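Local coordinates for Pyrsv_gp04 (Pyrobaculum spherical virus, PDB 2VXZ), which is of unproven function but probably acts as a DNA-binding winged-helix regulator of viral transcription, at residues N132-G140 and T149-K157; G52-G60 and V65-R73. One frame throughout, in Å; residues are numbered along the deposited sequence. Where two conformers were deposited one is given.

Interaction 1 of 2, residues N132-G140 and T149-K157; sequences NHLLKMIYG and TVYLTANRK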
ATOM      1  N   ASN A 132       3.875   7.076   5.914  1.00 21.84           N
ATOM      2  CA  ASN A 132       3.514   8.383   6.457  1.00 21.88           C
ATOM      3  C   ASN A 132       2.054   8.699   6.153  1.00 21.78           C
ATOM      4  O   ASN A 132       1.325   9.184   7.005  1.00 21.95           O
ATOM      5  CB  ASN A 132       4.393   9.483   5.864  1.00 22.04           C
ATOM      6  CG  ASN A 132       4.175  10.817   6.526  1.00 22.56           C
ATOM      7  OD1 ASN A 132       4.353  10.945   7.729  1.00 21.97           O
ATOM      8  ND2 ASN A 132       3.798  11.839   5.733  1.00 25.31           N
ATOM      9  N   HIS A 133       1.632   8.413   4.923  1.00 21.78           N
ATOM     10  CA  HIS A 133       0.251   8.657   4.528  1.00 21.86           C
ATOM     11  C   HIS A 133      -0.714   7.825   5.377  1.00 21.64           C
ATOM     12  O   HIS A 133      -1.756   8.321   5.823  1.00 22.51           O
ATOM     13  CB  HIS A 133       0.069   8.345   3.045  1.00 22.18           C
ATOM     14  CG  HIS A 133      -1.275   8.735   2.527  1.00 22.91           C
ATOM     15  ND1 HIS A 133      -1.595  10.035   2.193  1.00 26.05           N
ATOM     16  CD2 HIS A 133      -2.389   8.003   2.317  1.00 23.93           C
ATOM     17  CE1 HIS A 133      -2.847  10.076   1.781  1.00 25.25           C
ATOM     18  NE2 HIS A 133      -3.355   8.859   1.854  1.00 24.45           N
ATOM     19  N   LEU A 134      -0.345   6.569   5.613  1.00 21.19           N
ATOM     20  CA  LEU A 134      -1.134   5.655   6.437  1.00 21.33           C
ATOM     21  C   LEU A 134      -1.221   6.179   7.867  1.00 21.25           C
ATOM     22  O   LEU A 134      -2.300   6.183   8.486  1.00 21.10           O
ATOM     23  CB  LEU A 134      -0.505   4.252   6.411  1.00 21.43           C
ATOM     24  CG  LEU A 134      -1.208   3.112   7.167  1.00 21.66           C
ATOM     25  CD1 LEU A 134      -2.682   2.964   6.763  1.00 21.11           C
ATOM     26  CD2 LEU A 134      -0.463   1.782   6.987  1.00 21.02           C
ATOM     27  N   LEU A 135      -0.088   6.606   8.413  1.00 21.32           N
ATOM     28  CA  LEU A 135      -0.082   7.105   9.790  1.00 21.47           C
ATOM     29  C   LEU A 135      -0.955   8.351   9.917  1.00 22.08           C
ATOM     30  O   LEU A 135      -1.679   8.529  10.901  1.00 21.45           O
ATOM     31  CB  LEU A 135       1.338   7.390  10.285  1.00 21.40           C
ATOM     32  CG  LEU A 135       2.212   6.186  10.598  1.00 21.10           C
ATOM     33  CD1 LEU A 135       3.642   6.601  10.881  1.00 21.23           C
ATOM     34  CD2 LEU A 135       1.671   5.381  11.775  1.00 20.56           C
ATOM     35  N   LYS A 136      -0.906   9.212   8.923  1.00 22.75           N
ATOM     36  CA  LYS A 136      -1.701  10.436   8.965  1.00 24.61           C
ATOM     37  C   LYS A 136      -3.199  10.125   8.905  1.00 24.12           C
ATOM     38  O   LYS A 136      -4.029  10.834   9.502  1.00 23.66           O
ATOM     39  CB  LYS A 136      -1.267  11.340   7.814  1.00 24.23           C
ATOM     40  CG  LYS A 136      -1.442  12.805   8.037  1.00 27.56           C
ATOM     41  CD  LYS A 136      -0.753  13.565   6.917  1.00 27.38           C
ATOM     42  CE  LYS A 136       0.152  14.645   7.461  1.00 30.02           C
ATOM     43  NZ  LYS A 136       0.728  15.482   6.366  0.50 30.06           N
HETATM   44  N   MSE A 137      -3.559   9.066   8.180  1.00 24.76           N
HETATM   45  CA  MSE A 137      -4.961   8.632   8.098  1.00 25.77           C
HETATM   46  C   MSE A 137      -5.487   8.128   9.437  1.00 24.43           C
HETATM   47  O   MSE A 137      -6.667   8.291   9.741  1.00 24.11           O
HETATM   48  CB  MSE A 137      -5.136   7.529   7.066  1.00 25.77           C
HETATM   49  CG  MSE A 137      -4.973   8.011   5.666  1.00 27.53           C
HETATM   50 SE   MSE A 137      -5.109   6.512   4.430  1.00 38.25          SE
HETATM   51  CE  MSE A 137      -6.434   5.504   5.340  1.00 21.30           C
ATOM     52  N   ILE A 138      -4.601   7.519  10.229  1.00 23.02           N
ATOM     53  CA  ILE A 138      -4.971   6.918  11.498  1.00 23.13           C
ATOM     54  C   ILE A 138      -4.962   7.926  12.659  1.00 22.80           C
ATOM     55  O   ILE A 138      -5.879   7.927  13.495  1.00 21.89           O
ATOM     56  CB  ILE A 138      -4.041   5.740  11.852  1.00 22.79           C
ATOM     57  CG1 ILE A 138      -4.078   4.661  10.763  1.00 23.08           C
ATOM     58  CG2 ILE A 138      -4.427   5.154  13.203  1.00 21.97           C
ATOM     59  CD1 ILE A 138      -2.979   3.622  10.884  1.00 23.70           C
ATOM     60  N   TYR A 139      -3.927   8.768  12.702  1.00 22.94           N
ATOM     61  CA  TYR A 139      -3.606   9.599  13.870  1.00 22.68           C
ATOM     62  C   TYR A 139      -3.745  11.100  13.599  1.00 22.98           C
ATOM     63  O   TYR A 139      -3.556  11.921  14.509  1.00 23.64           O
ATOM     64  CB  TYR A 139      -2.172   9.277  14.368  1.00 22.72           C
ATOM     65  CG  TYR A 139      -1.998   7.820  14.778  1.00 21.77           C
ATOM     66  CD1 TYR A 139      -2.642   7.318  15.898  1.00 21.05           C
ATOM     67  CD2 TYR A 139      -1.217   6.949  14.028  1.00 22.25           C
ATOM     68  CE1 TYR A 139      -2.503   5.992  16.268  1.00 22.39           C
ATOM     69  CE2 TYR A 139      -1.086   5.613  14.388  1.00 22.03           C
ATOM     70  CZ  TYR A 139      -1.734   5.141  15.505  1.00 22.45           C
ATOM     71  OH  TYR A 139      -1.642   3.811  15.873  1.00 23.60           O
ATOM     72  N   GLY A 140      -4.067  11.478  12.366  1.00 22.05           N
ATOM     73  CA  GLY A 140      -4.172  12.890  12.007  1.00 22.49           C
ATOM     74  C   GLY A 140      -2.813  13.525  11.787  1.00 22.01           C
ATOM     75  O   GLY A 140      -1.803  12.829  11.700  1.00 22.22           O
ATOM     76  N   THR A 149       8.704  12.610  10.754  1.00 28.02           N
ATOM     77  CA  THR A 149       7.388  12.939  11.281  1.00 26.83           C
ATOM     78  C   THR A 149       7.118  12.061  12.486  1.00 24.37           C
ATOM     79  O   THR A 149       7.424  10.885  12.463  1.00 24.19           O
ATOM     80  CB  THR A 149       6.244  12.712  10.257  1.00 26.13           C
ATOM     81  OG1 THR A 149       6.468  11.496   9.527  0.70 26.61           O
ATOM     82  CG2 THR A 149       6.141  13.874   9.294  1.00 28.34           C
ATOM     83  N   VAL A 150       6.563  12.642  13.534  1.00 22.01           N
ATOM     84  CA  VAL A 150       6.191  11.895  14.719  1.00 21.27           C
ATOM     85  C   VAL A 150       4.714  12.143  15.054  1.00 21.04           C
ATOM     86  O   VAL A 150       4.276  13.283  15.171  1.00 20.87           O
ATOM     87  CB  VAL A 150       7.090  12.245  15.930  1.00 21.28           C
ATOM     88  CG1 VAL A 150       6.713  11.387  17.118  1.00 20.92           C
ATOM     89  CG2 VAL A 150       8.568  12.026  15.561  1.00 20.71           C
ATOM     90  N   TYR A 151       3.973  11.045  15.187  1.00 20.96           N
ATOM     91  CA  TYR A 151       2.526  11.036  15.436  1.00 20.49           C
ATOM     92  C   TYR A 151       2.280  10.580  16.861  1.00 20.52           C
ATOM     93  O   TYR A 151       2.920   9.646  17.318  1.00 20.63           O
ATOM     94  CB  TYR A 151       1.836  10.052  14.465  1.00 19.85           C
ATOM     95  CG  TYR A 151       1.931  10.510  13.031  1.00 19.45           C
ATOM     96  CD1 TYR A 151       0.942  11.312  12.481  1.00 20.11           C
ATOM     97  CD2 TYR A 151       3.046  10.217  12.246  1.00 20.81           C
ATOM     98  CE1 TYR A 151       1.048  11.789  11.165  1.00 19.71           C
ATOM     99  CE2 TYR A 151       3.158  10.694  10.934  1.00 19.23           C
ATOM    100  CZ  TYR A 151       2.146  11.471  10.401  1.00 18.39           C
ATOM    101  OH  TYR A 151       2.256  11.963   9.111  1.00 18.82           O
ATOM    102  N   LEU A 152       1.338  11.227  17.541  1.00 20.69           N
ATOM    103  CA  LEU A 152       0.940  10.837  18.887  1.00 20.33           C
ATOM    104  C   LEU A 152      -0.158   9.802  18.760  1.00 21.10           C
ATOM    105  O   LEU A 152      -1.194  10.070  18.145  1.00 20.11           O
ATOM    106  CB  LEU A 152       0.431  12.047  19.673  1.00 20.70           C
ATOM    107  CG  LEU A 152       1.423  13.184  19.870  1.00 20.33           C
ATOM    108  CD1 LEU A 152       0.741  14.383  20.535  1.00 20.16           C
ATOM    109  CD2 LEU A 152       2.623  12.705  20.695  1.00 20.83           C
ATOM    110  N   THR A 153       0.059   8.624  19.335  1.00 21.45           N
ATOM    111  CA  THR A 153      -0.940   7.552  19.217  1.00 21.78           C
ATOM    112  C   THR A 153      -2.225   7.901  19.982  1.00 21.58           C
ATOM    113  O   THR A 153      -3.316   7.464  19.605  1.00 21.52           O
ATOM    114  CB  THR A 153      -0.367   6.163  19.598  1.00 22.34           C
ATOM    115  OG1 THR A 153       0.152   6.190  20.935  1.00 23.58           O
ATOM    116  CG2 THR A 153       0.730   5.736  18.595  1.00 21.81           C
ATOM    117  N   ALA A 154      -2.120   8.762  21.004  1.00 21.77           N
ATOM    118  CA  ALA A 154      -3.323   9.297  21.681  1.00 22.29           C
ATOM    119  C   ALA A 154      -4.300  10.050  20.763  1.00 22.45           C
ATOM    120  O   ALA A 154      -5.460  10.266  21.127  1.00 22.21           O
ATOM    121  CB  ALA A 154      -2.900  10.214  22.830  1.00 21.64           C
ATOM    122  N   ASN A 155      -3.832  10.496  19.597  1.00 23.24           N
ATOM    123  CA  ASN A 155      -4.666  11.237  18.650  1.00 24.09           C
ATOM    124  C   ASN A 155      -5.398  10.340  17.633  1.00 25.18           C
ATOM    125  O   ASN A 155      -5.944  10.850  16.646  1.00 24.79           O
ATOM    126  CB  ASN A 155      -3.822  12.281  17.897  1.00 23.94           C
ATOM    127  CG  ASN A 155      -3.459  13.473  18.742  1.00 24.39           C
ATOM    128  OD1 ASN A 155      -3.839  13.565  19.916  1.00 26.53           O
ATOM    129  ND2 ASN A 155      -2.731  14.424  18.145  1.00 23.96           N
ATOM    130  N   ARG A 156      -5.404   9.025  17.873  1.00 26.45           N
ATOM    131  CA  ARG A 156      -6.142   8.066  17.039  1.00 27.91           C
ATOM    132  C   ARG A 156      -7.524   8.589  16.632  1.00 28.71           C
ATOM    133  O   ARG A 156      -8.319   8.987  17.490  1.00 28.74           O
ATOM    134  CB  ARG A 156      -6.292   6.722  17.769  1.00 27.93           C
ATOM    135  CG  ARG A 156      -7.023   5.639  16.968  1.00 28.40           C
ATOM    136  CD  ARG A 156      -7.578   4.543  17.873  1.00 30.24           C
ATOM    137  NE  ARG A 156      -8.247   3.483  17.108  1.00 31.75           N
ATOM    138  CZ  ARG A 156      -9.514   3.092  17.241  1.00 33.86           C
ATOM    139  NH1 ARG A 156     -10.349   3.654  18.117  1.00 35.76           N
ATOM    140  NH2 ARG A 156      -9.959   2.106  16.469  1.00 34.49           N
ATOM    141  N   LYS A 157      -7.766   8.574  15.316  1.00 30.13           N
ATOM    142  CA  LYS A 157      -8.980   9.037  14.630  1.00 31.15           C
ATOM    143  C   LYS A 157      -8.801  10.437  14.028  1.00 31.98           C
ATOM    144  O   LYS A 157      -8.237  10.584  12.931  1.00 33.19           O
ATOM    145  CB  LYS A 157     -10.223   8.974  15.509  1.00 31.79           C
ATOM    146  CG  LYS A 157     -11.488   9.252  14.736  1.00 31.88           C
ATOM    147  CD  LYS A 157     -12.720   8.642  15.392  1.00 33.06           C
ATOM    148  CE  LYS A 157     -13.797   8.383  14.372  1.00 35.48           C
ATOM    149  NZ  LYS A 157     -13.341   7.469  13.289  1.00 36.63           N
TER
HETATM  150  O   HOH W   1      -2.329  13.943  15.370  1.00 16.18           O
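Thr149 and Tyr151 both reach Asn132 on helix 125-139. This is the C-terminal tail of the chain folding back over that helix; strand 151-152 pairs antiparallel with strand 94-95 in a two-stranded sheet. Thr149 sends its OG1 to Asn132 OD1 at 2.8 Å. Tyr151 OH donates to the same Asn132 OD1 at 2.7 Å. The two hydroxyls come from opposite faces of the amide plane and both lie well out of it, so one oxygen is held from two sides. Asn132 CG is anti to the backbone N (chi1 -173°), which swings the amide up to the tail. The Tyr151 ring slants across the helix. Leu135 CB packs over one face as a CH-pi contact, 3.9 Å from the ring centroid. Gly140 O comes to the ring edge, 3.1 Å from Tyr151 CE1. The aliphatic part of Lys136 runs beside the hydroxyl end.

Past Leu152 the tail makes a 3-10 turn around Tyr139. Thr153 lies side by side with the Tyr139 ring, and its CA is 3.7 Å from Tyr139 CE1. At Asn155, a water bridges Asn155 ND2 and Tyr139 O, though its approach to the oxygen is unusually short. Arg156 CA contacts Tyr139 CD1, while Arg156 NE forms a salt bridge with Glu84. Lys157 N then donates to Ile138 O at 2.7 Å, almost in line with the carbonyl, with an angle of 165° at the hydrogen.

Interaction 2 of 2, residues G52-G60 and V65-R73; sequences GRVTRVAFG and VCLSMDQYR
Arg53 O lies 3.8 Å from Leu67 CD2, just after Gly52 ends helix 38-50 in a Schellman motif and a water bridges Gly52 O and Leu67 O. Here begins the beta hairpin 55-59/62-66, the wing of a winged helix-turn-helix, which leads straight into helix 69-89. Val54 meets Val65 and Leu67, and Val54 CB sits 4.0 Å from Val65 CG1. Leu20 of helix 7-20 touches both valines. Thr55 forms the antiparallel hydrogen-bonded pair with Cys66: Thr55 N donates to Cys66 O at 2.7 Å, and Cys66 N returns a bond to Thr55 O at 2.9 Å. Cys66 is disulfide-bonded to Cys24, which ties strand 62-66 to the residue just before strand 25-26. Thr55 CG2 also meets the selenium of Met69, a selenomethionine, whose chain bends at chi2 and chi3 to come back over the strand.

Val57 divides its two methyls. Val57 CG2 touches the selenium of Met69 at 3.4 Å. Val57 CG1, anti to the backbone N (chi1 -180°), is over one face of the Tyr72 ring, 3.8 Å from its centroid. Phe59 comes to Tyr72 at its hydroxyl: Tyr72 OH lies in the plane of the Phe59 ring, 3.6 Å from Phe59 CD1. The helix start is fixed by its own polar bonds. Ser68 OG caps Gln71 N, and Gln71 OE1 accepts from Leu67 N. The chemistry is therefore split: backbone bonds set the register of the hairpin, while apolar side chains seat the first helical turn against strand 55-59.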
ATOM      1  N   GLY A  52     -13.700  -0.278 -16.778  1.00 22.15           N
ATOM      2  CA  GLY A  52     -14.421  -0.310 -15.505  1.00 22.47           C
ATOM      3  C   GLY A  52     -14.007  -1.433 -14.554  1.00 22.68           C
ATOM      4  O   GLY A  52     -14.641  -1.622 -13.513  1.00 22.08           O
ATOM      5  N   ARG A  53     -12.932  -2.148 -14.885  1.00 23.06           N
ATOM      6  CA  ARG A  53     -12.512  -3.350 -14.130  1.00 23.64           C
ATOM      7  C   ARG A  53     -11.622  -3.061 -12.928  1.00 24.02           C
ATOM      8  O   ARG A  53     -11.524  -3.887 -12.019  1.00 24.08           O
ATOM      9  CB  ARG A  53     -11.768  -4.331 -15.041  1.00 24.00           C
ATOM     10  CG  ARG A  53     -12.557  -4.848 -16.237  1.00 26.46           C
ATOM     11  CD  ARG A  53     -13.829  -5.597 -15.836  1.00 30.95           C
ATOM     12  NE  ARG A  53     -13.600  -6.769 -14.980  1.00 33.55           N
ATOM     13  CZ  ARG A  53     -13.468  -8.031 -15.408  1.00 34.54           C
ATOM     14  NH1 ARG A  53     -13.500  -8.325 -16.702  1.00 36.49           N
ATOM     15  NH2 ARG A  53     -13.294  -9.014 -14.530  1.00 34.04           N
ATOM     16  N   VAL A  54     -10.950  -1.917 -12.928  1.00 24.16           N
ATOM     17  CA  VAL A  54     -10.177  -1.499 -11.767  1.00 24.37           C
ATOM     18  C   VAL A  54     -10.402  -0.030 -11.487  1.00 25.54           C
ATOM     19  O   VAL A  54     -10.918   0.710 -12.338  1.00 24.82           O
ATOM     20  CB  VAL A  54      -8.656  -1.724 -11.944  1.00 24.68           C
ATOM     21  CG1 VAL A  54      -8.347  -3.176 -12.247  1.00 24.80           C
ATOM     22  CG2 VAL A  54      -8.098  -0.793 -13.031  1.00 22.87           C
ATOM     23  N   THR A  55     -10.008   0.375 -10.283  1.00 26.80           N
ATOM     24  CA  THR A  55      -9.989   1.767  -9.870  1.00 28.80           C
ATOM     25  C   THR A  55      -8.589   2.090  -9.367  1.00 29.09           C
ATOM     26  O   THR A  55      -7.968   1.264  -8.703  1.00 28.90           O
ATOM     27  CB  THR A  55     -10.975   2.031  -8.697  1.00 28.81           C
ATOM     28  OG1 THR A  55     -12.252   1.453  -8.990  1.00 31.92           O
ATOM     29  CG2 THR A  55     -11.131   3.518  -8.469  1.00 29.46           C
ATOM     30  N   ARG A  56      -8.098   3.287  -9.669  1.00 30.02           N
ATOM     31  CA  ARG A  56      -6.823   3.750  -9.125  1.00 30.68           C
ATOM     32  C   ARG A  56      -7.108   4.709  -7.997  1.00 31.03           C
ATOM     33  O   ARG A  56      -7.808   5.692  -8.189  1.00 30.69           O
ATOM     34  CB  ARG A  56      -5.993   4.469 -10.186  1.00 30.98           C
ATOM     35  CG  ARG A  56      -5.512   3.579 -11.298  1.00 31.69           C
ATOM     36  CD  ARG A  56      -4.731   4.378 -12.334  1.00 32.76           C
ATOM     37  NE  ARG A  56      -3.363   4.641 -11.896  1.00 32.64           N
ATOM     38  CZ  ARG A  56      -2.861   5.834 -11.577  1.00 34.84           C
ATOM     39  NH1 ARG A  56      -3.595   6.936 -11.622  1.00 35.56           N
ATOM     40  NH2 ARG A  56      -1.594   5.916 -11.199  1.00 35.27           N
ATOM     41  N   VAL A  57      -6.570   4.413  -6.821  1.00 31.70           N
ATOM     42  CA  VAL A  57      -6.737   5.263  -5.665  1.00 32.45           C
ATOM     43  C   VAL A  57      -5.390   5.823  -5.255  1.00 32.90           C
ATOM     44  O   VAL A  57      -4.444   5.073  -4.995  1.00 33.25           O
ATOM     45  CB  VAL A  57      -7.372   4.487  -4.503  1.00 32.58           C
ATOM     46  CG1 VAL A  57      -7.547   5.389  -3.289  1.00 33.02           C
ATOM     47  CG2 VAL A  57      -8.705   3.916  -4.942  1.00 32.03           C
ATOM     48  N   ALA A  58      -5.299   7.149  -5.214  1.00 33.77           N
ATOM     49  CA  ALA A  58      -4.086   7.819  -4.786  1.00 34.08           C
ATOM     50  C   ALA A  58      -3.876   7.549  -3.305  1.00 34.45           C
ATOM     51  O   ALA A  58      -4.797   7.688  -2.505  1.00 35.06           O
ATOM     52  CB  ALA A  58      -4.179   9.321  -5.049  1.00 34.59           C
ATOM     53  N   PHE A  59      -2.671   7.125  -2.958  1.00 34.20           N
ATOM     54  CA  PHE A  59      -2.326   6.838  -1.577  1.00 34.45           C
ATOM     55  C   PHE A  59      -0.980   7.486  -1.310  1.00 35.53           C
ATOM     56  O   PHE A  59       0.062   6.826  -1.268  1.00 35.79           O
ATOM     57  CB  PHE A  59      -2.303   5.333  -1.328  1.00 33.35           C
ATOM     58  CG  PHE A  59      -2.364   4.961   0.127  1.00 31.92           C
ATOM     59  CD1 PHE A  59      -3.588   4.703   0.739  1.00 30.90           C
ATOM     60  CD2 PHE A  59      -1.203   4.870   0.885  1.00 31.22           C
ATOM     61  CE1 PHE A  59      -3.654   4.357   2.070  1.00 31.13           C
ATOM     62  CE2 PHE A  59      -1.261   4.526   2.228  1.00 30.21           C
ATOM     63  CZ  PHE A  59      -2.489   4.266   2.822  1.00 30.76           C
ATOM     64  N   GLY A  60      -1.029   8.801  -1.134  1.00 36.64           N
ATOM     65  CA  GLY A  60       0.173   9.617  -1.065  1.00 37.65           C
ATOM     66  C   GLY A  60       0.759   9.725  -2.455  1.00 37.75           C
ATOM     67  O   GLY A  60       0.056  10.093  -3.394  1.00 38.58           O
ATOM     68  N   VAL A  65      -3.988   0.080  -7.053  1.00 24.45           N
ATOM     69  CA  VAL A  65      -4.886  -0.482  -8.070  1.00 24.30           C
ATOM     70  C   VAL A  65      -5.820  -1.463  -7.382  1.00 23.53           C
ATOM     71  O   VAL A  65      -5.360  -2.398  -6.729  1.00 22.35           O
ATOM     72  CB  VAL A  65      -4.098  -1.180  -9.184  1.00 23.50           C
ATOM     73  CG1 VAL A  65      -5.039  -1.706 -10.285  1.00 23.48           C
ATOM     74  CG2 VAL A  65      -3.076  -0.231  -9.747  1.00 23.88           C
ATOM     75  N   CYS A  66      -7.127  -1.228  -7.528  1.00 23.75           N
ATOM     76  CA  CYS A  66      -8.151  -1.973  -6.798  0.50 23.62           C
ATOM     77  C   CYS A  66      -9.258  -2.437  -7.753  1.00 24.02           C
ATOM     78  O   CYS A  66      -9.582  -1.732  -8.708  1.00 24.30           O
ATOM     79  CB  CYS A  66      -8.760  -1.075  -5.706  0.50 23.63           C
ATOM     80  SG  CYS A  66      -7.617   0.103  -4.894  0.50 20.31           S
ATOM     81  N   LEU A  67      -9.859  -3.594  -7.475  1.00 23.97           N
ATOM     82  CA  LEU A  67     -11.006  -4.069  -8.265  1.00 24.32           C
ATOM     83  C   LEU A  67     -12.267  -3.248  -7.990  1.00 24.21           C
ATOM     84  O   LEU A  67     -13.181  -3.205  -8.808  1.00 24.71           O
ATOM     85  CB  LEU A  67     -11.313  -5.540  -7.967  1.00 24.03           C
ATOM     86  CG  LEU A  67     -10.230  -6.569  -8.291  1.00 25.25           C
ATOM     87  CD1 LEU A  67     -10.713  -7.953  -7.867  1.00 24.95           C
ATOM     88  CD2 LEU A  67      -9.857  -6.529  -9.779  1.00 24.33           C
ATOM     89  N   SER A  68     -12.322  -2.620  -6.824  1.00 24.59           N
ATOM     90  CA  SER A  68     -13.467  -1.814  -6.429  1.00 24.63           C
ATOM     91  C   SER A  68     -13.087  -0.937  -5.251  1.00 25.23           C
ATOM     92  O   SER A  68     -12.071  -1.179  -4.593  1.00 23.76           O
ATOM     93  CB  SER A  68     -14.628  -2.714  -6.022  1.00 25.09           C
ATOM     94  OG  SER A  68     -14.329  -3.424  -4.837  1.00 24.73           O
HETATM   95  N   MSE A  69     -13.908   0.074  -4.979  1.00 25.99           N
HETATM   96  CA  MSE A  69     -13.709   0.893  -3.798  1.00 26.72           C
HETATM   97  C   MSE A  69     -13.996   0.104  -2.532  1.00 26.16           C
HETATM   98  O   MSE A  69     -13.364   0.350  -1.525  1.00 25.64           O
HETATM   99  CB  MSE A  69     -14.521   2.191  -3.857  1.00 27.98           C
HETATM  100  CG  MSE A  69     -13.972   3.179  -4.882  1.00 31.85           C
HETATM  101 SE   MSE A  69     -12.100   3.658  -4.587  1.00 45.52          SE
HETATM  102  CE  MSE A  69     -12.334   4.719  -2.982  1.00 39.60           C
ATOM    103  N   ASP A  70     -14.910  -0.864  -2.588  1.00 26.08           N
ATOM    104  CA  ASP A  70     -15.071  -1.798  -1.468  1.00 25.92           C
ATOM    105  C   ASP A  70     -13.781  -2.552  -1.164  1.00 25.02           C
ATOM    106  O   ASP A  70     -13.442  -2.749   0.001  1.00 24.82           O
ATOM    107  CB  ASP A  70     -16.159  -2.825  -1.746  1.00 26.26           C
ATOM    108  CG  ASP A  70     -17.540  -2.313  -1.432  1.00 28.28           C
ATOM    109  OD1 ASP A  70     -17.703  -1.112  -1.106  1.00 32.18           O
ATOM    110  OD2 ASP A  70     -18.474  -3.135  -1.493  1.00 31.27           O
ATOM    111  N   GLN A  71     -13.073  -2.992  -2.205  1.00 24.58           N
ATOM    112  CA  GLN A  71     -11.827  -3.723  -1.993  1.00 24.93           C
ATOM    113  C   GLN A  71     -10.791  -2.794  -1.361  1.00 24.83           C
ATOM    114  O   GLN A  71      -9.992  -3.222  -0.511  1.00 25.09           O
ATOM    115  CB  GLN A  71     -11.277  -4.310  -3.295  1.00 24.84           C
ATOM    116  CG  GLN A  71     -10.161  -5.314  -3.047  1.00 24.98           C
ATOM    117  CD  GLN A  71      -9.448  -5.747  -4.314  1.00 25.22           C
ATOM    118  OE1 GLN A  71      -9.066  -4.919  -5.144  1.00 24.21           O
ATOM    119  NE2 GLN A  71      -9.260  -7.052  -4.462  1.00 24.16           N
ATOM    120  N   TYR A  72     -10.801  -1.529  -1.789  1.00 25.17           N
ATOM    121  CA  TYR A  72      -9.925  -0.515  -1.205  1.00 25.24           C
ATOM    122  C   TYR A  72     -10.216  -0.349   0.271  1.00 25.23           C
ATOM    123  O   TYR A  72      -9.299  -0.360   1.071  1.00 24.69           O
ATOM    124  CB  TYR A  72     -10.036   0.838  -1.923  1.00 25.99           C
ATOM    125  CG  TYR A  72      -9.289   1.948  -1.214  1.00 26.00           C
ATOM    126  CD1 TYR A  72      -7.902   2.015  -1.268  1.00 27.08           C
ATOM    127  CD2 TYR A  72      -9.966   2.916  -0.466  1.00 26.01           C
ATOM    128  CE1 TYR A  72      -7.202   3.021  -0.618  1.00 27.43           C
ATOM    129  CE2 TYR A  72      -9.267   3.933   0.193  1.00 27.88           C
ATOM    130  CZ  TYR A  72      -7.878   3.971   0.107  1.00 27.76           C
ATOM    131  OH  TYR A  72      -7.148   4.950   0.757  1.00 28.78           O
ATOM    132  N   ARG A  73     -11.487  -0.197   0.629  1.00 25.71           N
ATOM    133  CA  ARG A  73     -11.854  -0.014   2.030  1.00 26.24           C
ATOM    134  C   ARG A  73     -11.445  -1.205   2.895  1.00 25.96           C
ATOM    135  O   ARG A  73     -11.006  -1.019   4.026  1.00 25.55           O
ATOM    136  CB  ARG A  73     -13.344   0.282   2.176  1.00 26.44           C
ATOM    137  CG  ARG A  73     -13.718   1.636   1.611  1.00 27.38           C
ATOM    138  CD  ARG A  73     -15.200   1.914   1.725  1.00 28.91           C
ATOM    139  NE  ARG A  73     -15.592   2.972   0.788  1.00 32.03           N
ATOM    140  CZ  ARG A  73     -16.187   2.790  -0.390  1.00 31.68           C
ATOM    141  NH1 ARG A  73     -16.546   1.585  -0.824  1.00 32.60           N
ATOM    142  NH2 ARG A  73     -16.461   3.855  -1.133  0.70 32.84           N
TER
HETATM  143  O   HOH W   2     -15.014  -3.249 -11.303  1.00 30.18           O

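Both contacts are partly buried, and their centres are 22 Å apart. Interaction 2 lies nearer the middle of the chain and joins the hairpin to the start of helix 69-89. Interaction 1 lies farther out and attaches the C-terminal tail to helix 125-139. The same long helix underlies both: its first turn belongs to interaction 2, and its later residues Val83 and Val87 pack on Ile138 and Tyr139. The two meet at Phe59, which touches His133 edge-to-face and the selenium of Met137, also a selenomethionine. Their chemistry differs. Interaction 1 rests on hydroxyl bonds to one amide, tyrosine packing and one backbone bond, whereas interaction 2 pairs strand backbones and packs methyls, selenium and rings.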